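Piwi domain-containing protein (Vanderwaltozyma polyspora, PDB 5THE) probably binds RNA as the C-terminal lobe of a budding yeast Argonaute, which contains the RNase H-like Piwi domain. Local coordinates at residues L267-D272 against S318-R323; T337-F342 against Y379-T384. All blocks are in the same frame, centred on the assembly; numbering follows the deposited sequence.

Interactions 1 and 2 follow one another along the chain, neither nested nor crossing. Strand 264-274 comes first; the chain runs through strands 282-289 and 300-305 before 318-323, which runs into helix 320-329, returns to it and closes the first loop. That helix leads into strand 339-344, and helix 351-373 carries the chain to strand 383-389, where interaction 2 closes the second loop as a beta-alpha-beta unit. Strands 264-274 and 339-344 are parallel neighbours, with Leu269 N 2.7 Å from Met340 O in a probable hydrogen bond. Interaction 1 sets helix 320-329 on strand 264-274, interaction 2 joins strands 339-344 and 383-389, and bonds from Leu267 and Leu269 to Met340 link the two.

Interaction 1: L267-D272 against S318-R323; sequences LVLGSD and SLMLNR
Leu267 and Arg323 bring strand 264-274 and helix 320-329 to their nearest backbone approach, 8.2 Å between CA atoms, a spacing bridged by side chains alone. This is helix-on-sheet packing in the RNase H-like Piwi domain: Leu267 and Leu269, alternate residues of the strand, both point at the helix. Met320 meets both. Its CB is not aimed at the strand, but bends at chi2 (-68°) and chi3 (-56°) bring the thioether to the leucines. SD rests 3.6 Å from Leu269 CD1, the two side chains crossing at about a right angle, while the methyl CE reaches Leu267 CD2 at 3.9 Å as those side chains slide past each other in opposite directions. The second branch of Leu269 lies across the aliphatic stem of Arg323, at an angle to it, with CD2 3.8 Å from Arg323 CD. Shortening Leu269 to an alanine takes away both methyl branches and is likely to cost the Met320 sulfur and the Arg323 stem one of their apolar neighbours, opening a gap between strand and helix. Leu287 of strand 282-289 also touches Met320 and Arg323, and Ile339 lies beside Leu269. The charged end of Arg323 turns away from the strand to a salt bridge with Asp301, and its NH1 also makes a weak hydrogen bond, 3.0 Å long and bent to 128°, to Leu319 O.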
ATOM      1  N   LEU A 267      13.498   0.928   9.319  1.00 24.97           N
ATOM      2  CA  LEU A 267      12.911   0.006   8.360  1.00 20.73           C
ATOM      3  C   LEU A 267      11.454  -0.203   8.753  1.00 27.25           C
ATOM      4  O   LEU A 267      11.165  -0.758   9.819  1.00 24.70           O
ATOM      5  CB  LEU A 267      13.679  -1.309   8.346  1.00 22.30           C
ATOM      6  CG  LEU A 267      12.990  -2.435   7.571  1.00 29.55           C
ATOM      7  CD1 LEU A 267      12.886  -2.052   6.108  1.00 23.72           C
ATOM      8  CD2 LEU A 267      13.726  -3.749   7.731  1.00 26.35           C
ATOM      9  N   VAL A 268      10.535   0.283   7.925  1.00 20.83           N
ATOM     10  CA  VAL A 268       9.107   0.188   8.204  1.00 19.00           C
ATOM     11  C   VAL A 268       8.561  -0.962   7.378  1.00 26.59           C
ATOM     12  O   VAL A 268       8.734  -0.985   6.153  1.00 23.85           O
ATOM     13  CB  VAL A 268       8.369   1.502   7.889  1.00 21.50           C
ATOM     14  CG1 VAL A 268       6.879   1.339   8.138  1.00 21.37           C
ATOM     15  CG2 VAL A 268       8.935   2.664   8.730  1.00 19.23           C
ATOM     16  N   LEU A 269       7.907  -1.914   8.046  1.00 22.59           N
ATOM     17  CA  LEU A 269       7.377  -3.114   7.422  1.00 24.59           C
ATOM     18  C   LEU A 269       5.862  -3.150   7.535  1.00 23.50           C
ATOM     19  O   LEU A 269       5.290  -2.698   8.530  1.00 24.03           O
ATOM     20  CB  LEU A 269       7.922  -4.380   8.080  1.00 25.22           C
ATOM     21  CG  LEU A 269       9.432  -4.573   8.196  1.00 25.08           C
ATOM     22  CD1 LEU A 269       9.649  -5.712   9.164  1.00 21.17           C
ATOM     23  CD2 LEU A 269      10.011  -4.894   6.820  1.00 20.09           C
ATOM     24  N   GLY A 270       5.230  -3.736   6.535  1.00 23.23           N
ATOM     25  CA  GLY A 270       3.811  -4.040   6.604  1.00 20.43           C
ATOM     26  C   GLY A 270       3.565  -5.476   6.188  1.00 25.21           C
ATOM     27  O   GLY A 270       4.140  -5.957   5.215  1.00 21.92           O
ATOM     28  N   SER A 271       2.717  -6.162   6.948  1.00 23.77           N
ATOM     29  CA  SER A 271       2.341  -7.518   6.596  1.00 30.12           C
ATOM     30  C   SER A 271       0.832  -7.691   6.669  1.00 24.70           C
ATOM     31  O   SER A 271       0.133  -6.978   7.390  1.00 27.29           O
ATOM     32  CB  SER A 271       3.031  -8.558   7.487  1.00 33.02           C
ATOM     33  OG  SER A 271       2.625  -8.429   8.823  1.00 37.44           O
ATOM     34  N   ASP A 272       0.342  -8.642   5.885  1.00 24.10           N
ATOM     35  CA  ASP A 272      -1.071  -8.986   5.845  1.00 27.66           C
ATOM     36  C   ASP A 272      -1.155 -10.472   5.526  1.00 27.30           C
ATOM     37  O   ASP A 272      -0.223 -11.064   4.974  1.00 22.23           O
ATOM     38  CB  ASP A 272      -1.844  -8.134   4.806  1.00 21.42           C
ATOM     39  CG  ASP A 272      -3.347  -8.394   4.807  1.00 28.85           C
ATOM     40  OD1 ASP A 272      -3.968  -8.410   5.885  1.00 27.88           O
ATOM     41  OD2 ASP A 272      -3.927  -8.520   3.712  1.00 29.39           O
ATOM     42  N   SER A 318      11.472 -15.300   7.183  1.00 30.43           N
ATOM     43  CA  SER A 318      12.120 -15.687   5.937  1.00 37.20           C
ATOM     44  C   SER A 318      12.007 -14.583   4.888  1.00 38.48           C
ATOM     45  O   SER A 318      12.940 -14.377   4.099  1.00 42.47           O
ATOM     46  CB  SER A 318      11.525 -16.995   5.424  1.00 34.75           C
ATOM     47  OG  SER A 318      10.229 -16.789   4.898  1.00 42.28           O
ATOM     48  N   LEU A 319      10.893 -13.843   4.887  1.00 35.43           N
ATOM     49  CA  LEU A 319      10.679 -12.704   3.993  1.00 30.42           C
ATOM     50  C   LEU A 319      11.520 -11.486   4.360  1.00 34.27           C
ATOM     51  O   LEU A 319      11.496 -10.492   3.621  1.00 32.54           O
ATOM     52  CB  LEU A 319       9.197 -12.323   3.989  1.00 27.37           C
ATOM     53  CG  LEU A 319       8.222 -13.458   3.679  1.00 28.15           C
ATOM     54  CD1 LEU A 319       6.795 -12.954   3.620  1.00 28.80           C
ATOM     55  CD2 LEU A 319       8.606 -14.115   2.373  1.00 32.15           C
ATOM     56  N   MET A 320      12.262 -11.528   5.467  1.00 29.06           N
ATOM     57  CA  MET A 320      13.050 -10.371   5.858  1.00 29.22           C
ATOM     58  C   MET A 320      14.287 -10.189   4.994  1.00 25.73           C
ATOM     59  O   MET A 320      14.777  -9.065   4.889  1.00 28.24           O
ATOM     60  CB  MET A 320      13.452 -10.478   7.329  1.00 28.64           C
ATOM     61  CG  MET A 320      12.320 -10.178   8.295  1.00 27.15           C
ATOM     62  SD  MET A 320      11.808  -8.434   8.257  1.00 27.86           S
ATOM     63  CE  MET A 320      13.338  -7.549   8.610  1.00 22.74           C
ATOM     64  N   LEU A 321      14.786 -11.257   4.363  1.00 27.27           N
ATOM     65  CA  LEU A 321      16.081 -11.188   3.690  1.00 29.27           C
ATOM     66  C   LEU A 321      16.097 -10.093   2.628  1.00 27.95           C
ATOM     67  O   LEU A 321      17.020  -9.266   2.582  1.00 34.01           O
ATOM     68  CB  LEU A 321      16.436 -12.543   3.073  1.00 28.70           C
ATOM     69  CG  LEU A 321      17.705 -12.618   2.207  1.00 30.56           C
ATOM     70  CD1 LEU A 321      18.942 -12.097   2.946  1.00 30.57           C
ATOM     71  CD2 LEU A 321      17.949 -14.030   1.702  1.00 29.29           C
ATOM     72  N   ASN A 322      15.071 -10.058   1.781  1.00 24.96           N
ATOM     73  CA  ASN A 322      15.001  -9.024   0.752  1.00 28.73           C
ATOM     74  C   ASN A 322      14.746  -7.647   1.339  1.00 25.19           C
ATOM     75  O   ASN A 322      15.229  -6.651   0.790  1.00 26.12           O
ATOM     76  CB  ASN A 322      13.917  -9.362  -0.270  1.00 31.43           C
ATOM     77  CG  ASN A 322      14.322 -10.497  -1.163  1.00 32.67           C
ATOM     78  OD1 ASN A 322      15.508 -10.768  -1.310  1.00 31.27           O
ATOM     79  ND2 ASN A 322      13.346 -11.179  -1.754  1.00 28.52           N
ATOM     80  N   ARG A 323      13.962  -7.548   2.417  1.00 26.21           N
ATOM     81  CA  ARG A 323      13.815  -6.245   3.064  1.00 24.46           C
ATOM     82  C   ARG A 323      15.178  -5.691   3.449  1.00 26.15           C
ATOM     83  O   ARG A 323      15.460  -4.505   3.239  1.00 24.69           O
ATOM     84  CB  ARG A 323      12.919  -6.341   4.303  1.00 25.51           C
ATOM     85  CG  ARG A 323      11.709  -7.272   4.154  1.00 23.56           C
ATOM     86  CD  ARG A 323      10.560  -6.601   3.425  1.00 21.99           C
ATOM     87  NE  ARG A 323      10.826  -6.329   2.011  1.00 24.12           N
ATOM     88  CZ  ARG A 323      10.871  -7.272   1.077  1.00 26.04           C
ATOM     89  NH1 ARG A 323      10.699  -8.540   1.423  1.00 27.13           N
ATOM     90  NH2 ARG A 323      11.097  -6.955  -0.190  1.00 21.66           N
TER

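Interaction 2: T337-F342 against Y379-T384; sequences TKIMYF and YDPPVT
Ile339 and Val383 pair as parallel neighbours, as do Met340 and Thr384, joining strands 339-344 and 383-389 of a beta-alpha-beta unit in the Piwi domain. Three backbone bonds hold the ladder: Ile339 N to Pro382 O (3.0 Å), Thr384 N to Ile339 O (2.9 Å) and Tyr341 N to Thr384 O (2.7 Å). All are nearly straight, at 160° or more at the hydrogen. The tight part includes the face bearing Ile339 and Val383, which is also reached by helix 351-373. With CG1 beside the backbone N (chi1 -59°), Ile339 extends CD1 to 3.6 Å from Pro381 CG, and its CB meets Val383 CG2. Pro381 in turn sits with CD over the centre of the Tyr379 ring, 3.5 Å above its plane. The backbone stays close at the start of the pair too, where the Thr337 carbonyl O comes to 3.0 Å from Pro382 CD. On the face bearing Met340 and Thr384, the two side chains lie side by side, pointing the same way, with Met340 SD 4.0 Å from Thr384 CB; Thr384 OG1 is engaged by Asp459 and Asn461. The loose, partly exposed side is confined to two outward side chains. Thr337 directs its own away, to Asp259, and those of Lys338 and Pro382 come no nearer than 4.2 Å, CG to CG, before Lys338 NZ continues to Asn461. Backbone bonding therefore sets the parallel alignment, while apolar groups pack on the Ile339 face and the polar ends of Thr337, Lys338 and Thr384 are satisfied by residues beyond the two strands.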
ATOM      1  N   THR A 337      18.909   0.112  11.860  1.00 22.98           N
ATOM      2  CA  THR A 337      19.148  -0.037  13.281  1.00 27.96           C
ATOM      3  C   THR A 337      17.863  -0.066  14.094  1.00 29.12           C
ATOM      4  O   THR A 337      17.928  -0.306  15.304  1.00 28.34           O
ATOM      5  CB  THR A 337      20.076   1.079  13.790  1.00 26.39           C
ATOM      6  OG1 THR A 337      19.473   2.359  13.555  1.00 26.36           O
ATOM      7  CG2 THR A 337      21.428   1.014  13.064  1.00 27.07           C
ATOM      8  N   LYS A 338      16.708   0.155  13.461  1.00 27.03           N
ATOM      9  CA  LYS A 338      15.400   0.006  14.091  1.00 27.52           C
ATOM     10  C   LYS A 338      14.441  -0.564  13.061  1.00 27.89           C
ATOM     11  O   LYS A 338      14.512  -0.221  11.878  1.00 23.83           O
ATOM     12  CB  LYS A 338      14.826   1.342  14.610  1.00 26.95           C
ATOM     13  CG  LYS A 338      15.594   1.999  15.756  1.00 24.85           C
ATOM     14  CD  LYS A 338      14.852   3.254  16.215  1.00 25.96           C
ATOM     15  CE  LYS A 338      15.606   3.981  17.323  1.00 33.99           C
ATOM     16  NZ  LYS A 338      15.782   3.098  18.498  1.00 40.47           N
ATOM     17  N   ILE A 339      13.528  -1.419  13.521  1.00 23.26           N
ATOM     18  CA  ILE A 339      12.517  -2.028  12.663  1.00 26.09           C
ATOM     19  C   ILE A 339      11.141  -1.732  13.247  1.00 25.04           C
ATOM     20  O   ILE A 339      10.916  -1.898  14.452  1.00 22.10           O
ATOM     21  CB  ILE A 339      12.742  -3.548  12.518  1.00 28.36           C
ATOM     22  CG1 ILE A 339      14.123  -3.821  11.915  1.00 29.03           C
ATOM     23  CG2 ILE A 339      11.680  -4.187  11.677  1.00 22.02           C
ATOM     24  CD1 ILE A 339      14.439  -5.312  11.794  1.00 30.91           C
ATOM     25  N   MET A 340      10.225  -1.292  12.391  1.00 25.35           N
ATOM     26  CA  MET A 340       8.832  -1.031  12.743  1.00 27.45           C
ATOM     27  C   MET A 340       7.962  -1.977  11.929  1.00 25.22           C
ATOM     28  O   MET A 340       7.964  -1.908  10.696  1.00 24.96           O
ATOM     29  CB  MET A 340       8.475   0.426  12.450  1.00 37.44           C
ATOM     30  CG  MET A 340       7.067   0.829  12.805  1.00 56.89           C
ATOM     31  SD  MET A 340       7.007   1.622  14.417  1.00 69.21           S
ATOM     32  CE  MET A 340       8.297   2.858  14.218  1.00 67.65           C
ATOM     33  N   TYR A 341       7.217  -2.849  12.614  1.00 20.92           N
ATOM     34  CA  TYR A 341       6.505  -3.960  11.986  1.00 23.59           C
ATOM     35  C   TYR A 341       4.994  -3.777  12.144  1.00 25.22           C
ATOM     36  O   TYR A 341       4.439  -3.982  13.230  1.00 24.32           O
ATOM     37  CB  TYR A 341       6.977  -5.276  12.596  1.00 27.25           C
ATOM     38  CG  TYR A 341       6.238  -6.495  12.114  1.00 26.08           C
ATOM     39  CD1 TYR A 341       6.126  -6.769  10.758  1.00 25.97           C
ATOM     40  CD2 TYR A 341       5.664  -7.386  13.018  1.00 25.97           C
ATOM     41  CE1 TYR A 341       5.443  -7.901  10.309  1.00 30.96           C
ATOM     42  CE2 TYR A 341       4.986  -8.516  12.586  1.00 25.62           C
ATOM     43  CZ  TYR A 341       4.887  -8.773  11.231  1.00 32.12           C
ATOM     44  OH  TYR A 341       4.225  -9.899  10.791  1.00 29.68           O
ATOM     45  N   PHE A 342       4.326  -3.388  11.059  1.00 22.47           N
ATOM     46  CA  PHE A 342       2.876  -3.198  11.082  1.00 26.03           C
ATOM     47  C   PHE A 342       2.210  -4.488  10.643  1.00 23.16           C
ATOM     48  O   PHE A 342       2.469  -4.974   9.542  1.00 26.94           O
ATOM     49  CB  PHE A 342       2.430  -2.061  10.170  1.00 21.30           C
ATOM     50  CG  PHE A 342       2.674  -0.709  10.743  1.00 23.05           C
ATOM     51  CD1 PHE A 342       1.712  -0.091  11.533  1.00 23.29           C
ATOM     52  CD2 PHE A 342       3.860  -0.054  10.495  1.00 23.27           C
ATOM     53  CE1 PHE A 342       1.935   1.164  12.063  1.00 24.91           C
ATOM     54  CE2 PHE A 342       4.086   1.212  11.027  1.00 31.54           C
ATOM     55  CZ  PHE A 342       3.119   1.811  11.815  1.00 28.66           C
ATOM     56  N   TYR A 379      23.918  -8.905  14.465  1.00 24.34           N
ATOM     57  CA  TYR A 379      22.852  -8.000  14.035  1.00 31.96           C
ATOM     58  C   TYR A 379      21.591  -8.294  14.834  1.00 27.91           C
ATOM     59  O   TYR A 379      20.966  -9.346  14.657  1.00 26.97           O
ATOM     60  CB  TYR A 379      22.592  -8.133  12.536  1.00 30.87           C
ATOM     61  CG  TYR A 379      21.585  -7.149  12.022  1.00 25.19           C
ATOM     62  CD1 TYR A 379      21.804  -5.782  12.142  1.00 22.32           C
ATOM     63  CD2 TYR A 379      20.420  -7.580  11.396  1.00 24.71           C
ATOM     64  CE1 TYR A 379      20.883  -4.868  11.680  1.00 21.52           C
ATOM     65  CE2 TYR A 379      19.495  -6.668  10.910  1.00 29.23           C
ATOM     66  CZ  TYR A 379      19.737  -5.312  11.054  1.00 27.18           C
ATOM     67  OH  TYR A 379      18.812  -4.398  10.585  1.00 28.15           O
ATOM     68  N   ASP A 380      21.210  -7.358  15.696  1.00 26.99           N
ATOM     69  CA  ASP A 380      20.062  -7.523  16.587  1.00 30.67           C
ATOM     70  C   ASP A 380      19.338  -6.186  16.733  1.00 27.37           C
ATOM     71  O   ASP A 380      19.360  -5.566  17.797  1.00 26.21           O
ATOM     72  CB  ASP A 380      20.527  -8.067  17.943  1.00 28.65           C
ATOM     73  CG  ASP A 380      19.381  -8.288  18.914  1.00 36.57           C
ATOM     74  OD1 ASP A 380      18.238  -8.521  18.459  1.00 31.75           O
ATOM     75  OD2 ASP A 380      19.637  -8.216  20.139  1.00 33.92           O
ATOM     76  N   PRO A 381      18.670  -5.719  15.679  1.00 26.26           N
ATOM     77  CA  PRO A 381      18.016  -4.395  15.743  1.00 25.25           C
ATOM     78  C   PRO A 381      16.742  -4.447  16.569  1.00 29.10           C
ATOM     79  O   PRO A 381      15.980  -5.422  16.493  1.00 27.17           O
ATOM     80  CB  PRO A 381      17.713  -4.078  14.268  1.00 26.60           C
ATOM     81  CG  PRO A 381      17.567  -5.442  13.613  1.00 27.53           C
ATOM     82  CD  PRO A 381      18.507  -6.369  14.361  1.00 27.24           C
ATOM     83  N   PRO A 382      16.456  -3.408  17.355  1.00 26.04           N
ATOM     84  CA  PRO A 382      15.208  -3.399  18.140  1.00 24.19           C
ATOM     85  C   PRO A 382      13.968  -3.279  17.259  1.00 24.65           C
ATOM     86  O   PRO A 382      13.936  -2.530  16.279  1.00 25.60           O
ATOM     87  CB  PRO A 382      15.368  -2.169  19.044  1.00 26.53           C
ATOM     88  CG  PRO A 382      16.363  -1.268  18.312  1.00 21.64           C
ATOM     89  CD  PRO A 382      17.282  -2.209  17.586  1.00 25.53           C
ATOM     90  N   VAL A 383      12.925  -4.000  17.643  1.00 24.76           N
ATOM     91  CA  VAL A 383      11.702  -4.103  16.860  1.00 26.31           C
ATOM     92  C   VAL A 383      10.547  -3.461  17.624  1.00 29.49           C
ATOM     93  O   VAL A 383      10.424  -3.618  18.844  1.00 23.93           O
ATOM     94  CB  VAL A 383      11.400  -5.578  16.537  1.00 26.36           C
ATOM     95  CG1 VAL A 383      10.085  -5.711  15.785  1.00 28.57           C
ATOM     96  CG2 VAL A 383      12.563  -6.194  15.737  1.00 25.02           C
ATOM     97  N   THR A 384       9.700  -2.733  16.907  1.00 25.11           N
ATOM     98  CA  THR A 384       8.395  -2.334  17.422  1.00 21.40           C
ATOM     99  C   THR A 384       7.353  -3.006  16.543  1.00 25.12           C
ATOM    100  O   THR A 384       7.457  -2.954  15.313  1.00 24.69           O
ATOM    101  CB  THR A 384       8.206  -0.811  17.408  1.00 24.44           C
ATOM    102  OG1 THR A 384       9.161  -0.184  18.275  1.00 23.80           O
ATOM    103  CG2 THR A 384       6.779  -0.452  17.884  1.00 22.78           C
TER